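Local coordinates for cytochrome c (Shewanella violacea, PDB 6A3L), which binds heme c covalently and probably takes part in electron transfer, at residues H22-M27 against Q110-V115; L97-S102 against K106-S111. All blocks are in the same frame, centred on the assembly; numbering follows the deposited sequence.

Interaction 1: residues H22-M27 against Q110-V115; sequences HNFGDM and QSFMKV
Phe24 and Phe112 meet ring over ring, in an offset stack. Their planes are almost parallel, at 6° to each other, and their centroids lie 4.3 Å apart. The overlap is at the outer ends of the rings: Phe24 CZ sits 3.5 Å from Phe112 CZ. Both rings have CG anti to the backbone N (chi1 -169° for Phe24, 174° for Phe112), which carries each ring across the gap between two segments whose axes approach to 11.5 Å. Val115 comes obliquely from the other side of the Phe24 plane, and its CG1 is 3.4 Å from Phe24 CE1. The Phe24 ring is held between an aromatic ring and a methyl branch. Met27 adds its CB at 3.8 Å from Phe112 CE1. Its side chain also touches Phe42 and Leu96 of two other helices, which places the contact in the core of the cytochrome c' helix bundle. Phe24 and Val115 both touch the heme. With an alanine at Phe24, the Phe112 ring would probably lose its stacking partner and a gap would open between it and Val115, beside the heme. The meeting side chains are all apolar, so shape and ring overlap join helices 6-31 and 105-126.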
loop_
_atom_site.group_PDB
_atom_site.type_symbol
_atom_site.label_atom_id
_atom_site.label_comp_id
_atom_site.label_asym_id
_atom_site.label_seq_id
_atom_site.Cartn_x
_atom_site.Cartn_y
_atom_site.Cartn_z
ATOM N N HIS A 22 -5.981 -4.876 6.632
ATOM C CA HIS A 22 -5.380 -6.201 6.763
ATOM C C HIS A 22 -4.151 -6.147 7.658
ATOM O O HIS A 22 -3.973 -6.982 8.553
ATOM C CB HIS A 22 -4.997 -6.801 5.396
ATOM C CG HIS A 22 -4.324 -8.139 5.524
ATOM N ND1 HIS A 22 -2.950 -8.284 5.542
ATOM C CD2 HIS A 22 -4.835 -9.381 5.692
ATOM C CE1 HIS A 22 -2.647 -9.565 5.692
ATOM N NE2 HIS A 22 -3.772 -10.251 5.791
ATOM N N ASN A 23 -3.282 -5.171 7.423
ATOM C CA ASN A 23 -2.064 -5.091 8.218
ATOM C C ASN A 23 -2.356 -4.672 9.655
ATOM O O ASN A 23 -1.711 -5.166 10.586
ATOM C CB ASN A 23 -1.080 -4.146 7.545
ATOM C CG ASN A 23 -0.427 -4.787 6.335
ATOM O OD1 ASN A 23 0.632 -5.402 6.446
ATOM N ND2 ASN A 23 -1.096 -4.698 5.184
ATOM N N PHE A 24 -3.288 -3.734 9.857
ATOM C CA PHE A 24 -3.604 -3.310 11.216
ATOM C C PHE A 24 -4.182 -4.456 12.048
ATOM O O PHE A 24 -3.788 -4.656 13.204
ATOM C CB PHE A 24 -4.575 -2.136 11.178
ATOM C CG PHE A 24 -4.759 -1.450 12.508
ATOM C CD1 PHE A 24 -3.748 -0.668 13.045
ATOM C CD2 PHE A 24 -5.958 -1.556 13.202
ATOM C CE1 PHE A 24 -3.930 -0.025 14.277
ATOM C CE2 PHE A 24 -6.136 -0.909 14.414
ATOM C CZ PHE A 24 -5.123 -0.139 14.945
ATOM N N GLY A 25 -5.112 -5.224 11.475
ATOM C CA GLY A 25 -5.744 -6.299 12.226
ATOM C C GLY A 25 -4.780 -7.365 12.711
ATOM O O GLY A 25 -4.992 -7.957 13.777
ATOM N N ASP A 26 -3.721 -7.637 11.936
ATOM C CA ASP A 26 -2.733 -8.634 12.343
ATOM C C ASP A 26 -1.997 -8.193 13.604
ATOM O O ASP A 26 -1.656 -9.021 14.457
ATOM C CB ASP A 26 -1.743 -8.878 11.198
ATOM C CG ASP A 26 -1.010 -10.200 11.324
ATOM O OD1 ASP A 26 -1.673 -11.258 11.347
ATOM O OD2 ASP A 26 0.233 -10.181 11.418
ATOM N N MET A 27 -1.753 -6.892 13.751
ATOM C CA MET A 27 -1.204 -6.394 15.009
ATOM C C MET A 27 -2.206 -6.597 16.141
ATOM O O MET A 27 -1.855 -7.117 17.204
ATOM C CB MET A 27 -0.845 -4.911 14.877
ATOM C CG MET A 27 0.074 -4.643 13.744
ATOM S SD MET A 27 0.394 -2.912 13.398
ATOM C CE MET A 27 1.893 -2.682 14.281
ATOM N N GLN A 110 -1.055 0.721 23.930
ATOM C CA GLN A 110 -1.667 2.049 23.920
ATOM C C GLN A 110 -1.383 2.784 22.609
ATOM O O GLN A 110 -2.274 3.438 22.056
ATOM C CB GLN A 110 -1.238 2.847 25.158
ATOM C CG GLN A 110 -0.036 3.760 25.019
ATOM C CD GLN A 110 0.300 4.461 26.329
ATOM O OE1 GLN A 110 -0.103 4.016 27.409
ATOM N NE2 GLN A 110 1.033 5.566 26.239
ATOM N N SER A 111 -0.163 2.681 22.079
ATOM C CA SER A 111 0.105 3.345 20.813
ATOM C C SER A 111 -0.702 2.719 19.677
ATOM O O SER A 111 -1.121 3.420 18.745
ATOM C CB SER A 111 1.597 3.306 20.517
ATOM O OG SER A 111 1.904 4.197 19.459
ATOM N N PHE A 112 -0.957 1.412 19.762
ATOM C CA PHE A 112 -1.873 0.753 18.840
ATOM C C PHE A 112 -3.268 1.348 18.920
ATOM O O PHE A 112 -3.923 1.565 17.892
ATOM C CB PHE A 112 -1.926 -0.737 19.165
ATOM C CG PHE A 112 -2.951 -1.502 18.378
ATOM C CD1 PHE A 112 -2.608 -2.121 17.186
ATOM C CD2 PHE A 112 -4.255 -1.631 18.842
ATOM C CE1 PHE A 112 -3.548 -2.839 16.466
ATOM C CE2 PHE A 112 -5.200 -2.349 18.124
ATOM C CZ PHE A 112 -4.838 -2.961 16.940
ATOM N N MET A 113 -3.748 1.604 20.141
ATOM C CA MET A 113 -5.115 2.067 20.360
ATOM C C MET A 113 -5.307 3.499 19.890
ATOM O O MET A 113 -6.395 3.871 19.433
ATOM C CB MET A 113 -5.456 1.972 21.851
ATOM C CG MET A 113 -5.670 0.565 22.375
ATOM S SD MET A 113 -7.158 -0.243 21.753
ATOM C CE MET A 113 -6.554 -1.922 21.544
ATOM N N LYS A 114 -4.280 4.327 20.036
ATOM C CA LYS A 114 -4.355 5.674 19.492
ATOM C C LYS A 114 -4.558 5.638 17.975
ATOM O O LYS A 114 -5.188 6.543 17.417
ATOM C CB LYS A 114 -3.089 6.451 19.868
ATOM C CG LYS A 114 -3.102 7.929 19.507
ATOM C CD LYS A 114 -2.044 8.694 20.293
ATOM C CE LYS A 114 -2.048 10.181 19.958
ATOM N NZ LYS A 114 -1.079 10.953 20.803
ATOM N N VAL A 115 -4.013 4.622 17.289
ATOM C CA VAL A 115 -4.307 4.458 15.869
ATOM C C VAL A 115 -5.729 3.951 15.682
ATOM O O VAL A 115 -6.479 4.441 14.828
ATOM C CB VAL A 115 -3.292 3.512 15.188
ATOM C CG1 VAL A 115 -3.674 3.314 13.729
ATOM C CG2 VAL A 115 -1.876 4.035 15.309
#

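Interaction 2: residues L97-S102 against K106-S111; sequences LLASAS and KLLKQS
Ala99 and Leu108 make the main apolar contact between the end of helix 79-99 and the first turns of helix 105-126. Ala99 CB points at the second helix and lies 3.9 Å from Leu108 CD1. Ser111 joins through its CB, 4.1 Å from Ala99 CB, while its side chain also rests on Ala95 and Leu96 one turn back. Leu107 reaches toward Ala99 from the outer side, but its modelled approach is too close to be trusted in detail. Leu108 also touches Phe42 of helix 39-53, so it fills the corner between three helices.

A second group of contacts sets methyls against backbone. Leu108 CD1 is 3.8 Å from Ser100 N. The other methyl, CD2, packs on two carbonyl oxygens: it is 3.1 Å from Ala99 O and 3.4 Å from Ser102 O.

Two hydrogen bonds inside 97-102 shape the turn. Ser102 N donates to Ala99 O at 2.9 Å and closes a type I beta turn. Ser100 OG donates to Leu97 O at 2.7 Å, with the donor tilted 34° from the carbonyl plane. Ser100 OG and Ser102 N thus find carbonyl partners within the segment itself. What the turn offers helix 105-126 is mainly a methyl and backbone surface, against which the branched leucine can pack in this hairpin of two consecutive helices.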
loop_
_atom_site.group_PDB
_atom_site.type_symbol
_atom_site.label_atom_id
_atom_site.label_comp_id
_atom_site.label_asym_id
_atom_site.label_seq_id
_atom_site.Cartn_x
_atom_site.Cartn_y
_atom_site.Cartn_z
ATOM N N LEU A 97 4.932 2.714 14.782
ATOM C CA LEU A 97 6.133 2.117 14.207
ATOM C C LEU A 97 7.335 2.315 15.117
ATOM O O LEU A 97 8.216 1.447 15.198
ATOM C CB LEU A 97 6.400 2.726 12.827
ATOM C CG LEU A 97 7.672 2.268 12.092
ATOM C CD1 LEU A 97 7.784 0.762 12.044
ATOM C CD2 LEU A 97 7.692 2.852 10.695
ATOM N N LEU A 98 7.402 3.470 15.783
ATOM C CA LEU A 98 8.502 3.726 16.707
ATOM C C LEU A 98 8.378 2.843 17.941
ATOM O O LEU A 98 9.371 2.294 18.427
ATOM C CB LEU A 98 8.519 5.205 17.103
ATOM C CG LEU A 98 9.903 5.843 17.317
ATOM C CD1 LEU A 98 9.772 7.325 17.670
ATOM C CD2 LEU A 98 10.785 5.113 18.336
ATOM N N ALA A 99 7.153 2.679 18.441
ATOM C CA ALA A 99 6.915 1.813 19.585
ATOM C C ALA A 99 7.310 0.374 19.278
ATOM O O ALA A 99 7.881 -0.314 20.132
ATOM C CB ALA A 99 5.444 1.886 19.978
ATOM N N SER A 100 7.010 -0.099 18.060
ATOM C CA SER A 100 7.347 -1.467 17.675
ATOM C C SER A 100 8.853 -1.718 17.722
ATOM O O SER A 100 9.283 -2.872 17.657
ATOM C CB SER A 100 6.791 -1.785 16.269
ATOM O OG SER A 100 7.533 -1.142 15.239
ATOM N N ALA A 101 9.664 -0.663 17.797
ATOM C CA ALA A 101 11.094 -0.860 17.989
ATOM C C ALA A 101 11.404 -1.379 19.390
ATOM O O ALA A 101 12.314 -2.199 19.562
ATOM C CB ALA A 101 11.841 0.447 17.710
ATOM N N SER A 102 10.671 -0.906 20.403
ATOM C CA SER A 102 10.819 -1.351 21.785
ATOM C C SER A 102 9.881 -2.520 22.114
ATOM O O SER A 102 8.824 -2.701 21.501
ATOM C CB SER A 102 10.573 -0.196 22.756
ATOM O OG SER A 102 10.642 -0.670 24.083
ATOM N N LYS A 106 3.008 -2.561 27.170
ATOM C CA LYS A 106 1.950 -1.620 27.485
ATOM C C LYS A 106 2.059 -0.364 26.631
ATOM O O LYS A 106 1.030 0.179 26.223
ATOM C CB LYS A 106 1.970 -1.298 28.986
ATOM C CG LYS A 106 1.088 -0.108 29.389
ATOM C CD LYS A 106 1.385 0.429 30.795
ATOM C CE LYS A 106 0.305 -0.012 31.783
ATOM N NZ LYS A 106 0.034 1.025 32.816
ATOM N N LEU A 107 3.274 -0.102 26.165
ATOM C CA LEU A 107 3.528 0.985 25.238
ATOM C C LEU A 107 2.979 0.571 23.860
ATOM O O LEU A 107 2.425 1.403 23.143
ATOM C CB LEU A 107 5.024 1.282 25.148
ATOM C CG LEU A 107 5.413 2.616 24.507
ATOM C CD1 LEU A 107 6.557 3.265 25.271
ATOM C CD2 LEU A 107 5.782 2.422 23.044
ATOM N N LEU A 108 3.128 -0.707 23.490
ATOM C CA LEU A 108 2.611 -1.178 22.211
ATOM C C LEU A 108 1.094 -1.129 22.178
ATOM O O LEU A 108 0.499 -0.632 21.217
ATOM C CB LEU A 108 3.137 -2.572 21.874
ATOM C CG LEU A 108 4.420 -2.497 21.043
ATOM C CD1 LEU A 108 4.083 -1.814 19.743
ATOM C CD2 LEU A 108 5.575 -1.737 21.711
ATOM N N LYS A 109 0.453 -1.615 23.232
ATOM C CA LYS A 109 -1.000 -1.634 23.252
ATOM C C LYS A 109 -1.579 -0.228 23.150
ATOM O O LYS A 109 -2.493 0.012 22.354
ATOM C CB LYS A 109 -1.489 -2.332 24.526
ATOM C CG LYS A 109 -1.074 -3.797 24.586
ATOM C CD LYS A 109 -1.659 -4.537 25.780
ATOM C CE LYS A 109 -1.361 -6.036 25.672
ATOM N NZ LYS A 109 -1.680 -6.793 26.915
ATOM N N GLN A 110 -1.055 0.721 23.930
ATOM C CA GLN A 110 -1.667 2.049 23.920
ATOM C C GLN A 110 -1.383 2.784 22.609
ATOM O O GLN A 110 -2.274 3.438 22.056
ATOM C CB GLN A 110 -1.238 2.847 25.158
ATOM C CG GLN A 110 -0.036 3.760 25.019
ATOM C CD GLN A 110 0.300 4.461 26.329
ATOM O OE1 GLN A 110 -0.103 4.016 27.409
ATOM N NE2 GLN A 110 1.033 5.566 26.239
ATOM N N SER A 111 -0.163 2.681 22.079
ATOM C CA SER A 111 0.105 3.345 20.813
ATOM C C SER A 111 -0.702 2.719 19.677
ATOM O O SER A 111 -1.121 3.420 18.745
ATOM C CB SER A 111 1.597 3.306 20.517
ATOM O OG SER A 111 1.904 4.197 19.459
#

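Interactions 1 and 2 both use helix 105-126 and share Gln110 and Ser111 in sequence, and their centres are 10 Å apart. Interaction 1 is the core contact. It lies about 9 Å from the centre of the chain, its touching residues are all buried, and it joins helices distant in sequence beside the heme. Interaction 2 is partly buried, about 17 Å from that centre and away from the heme, and joins two helices consecutive in the chain. The chemistry follows the place: large aromatic side chains overlap in the interior, whereas small side chains, leucine methyls and backbone carbonyls meet at the end of the bundle.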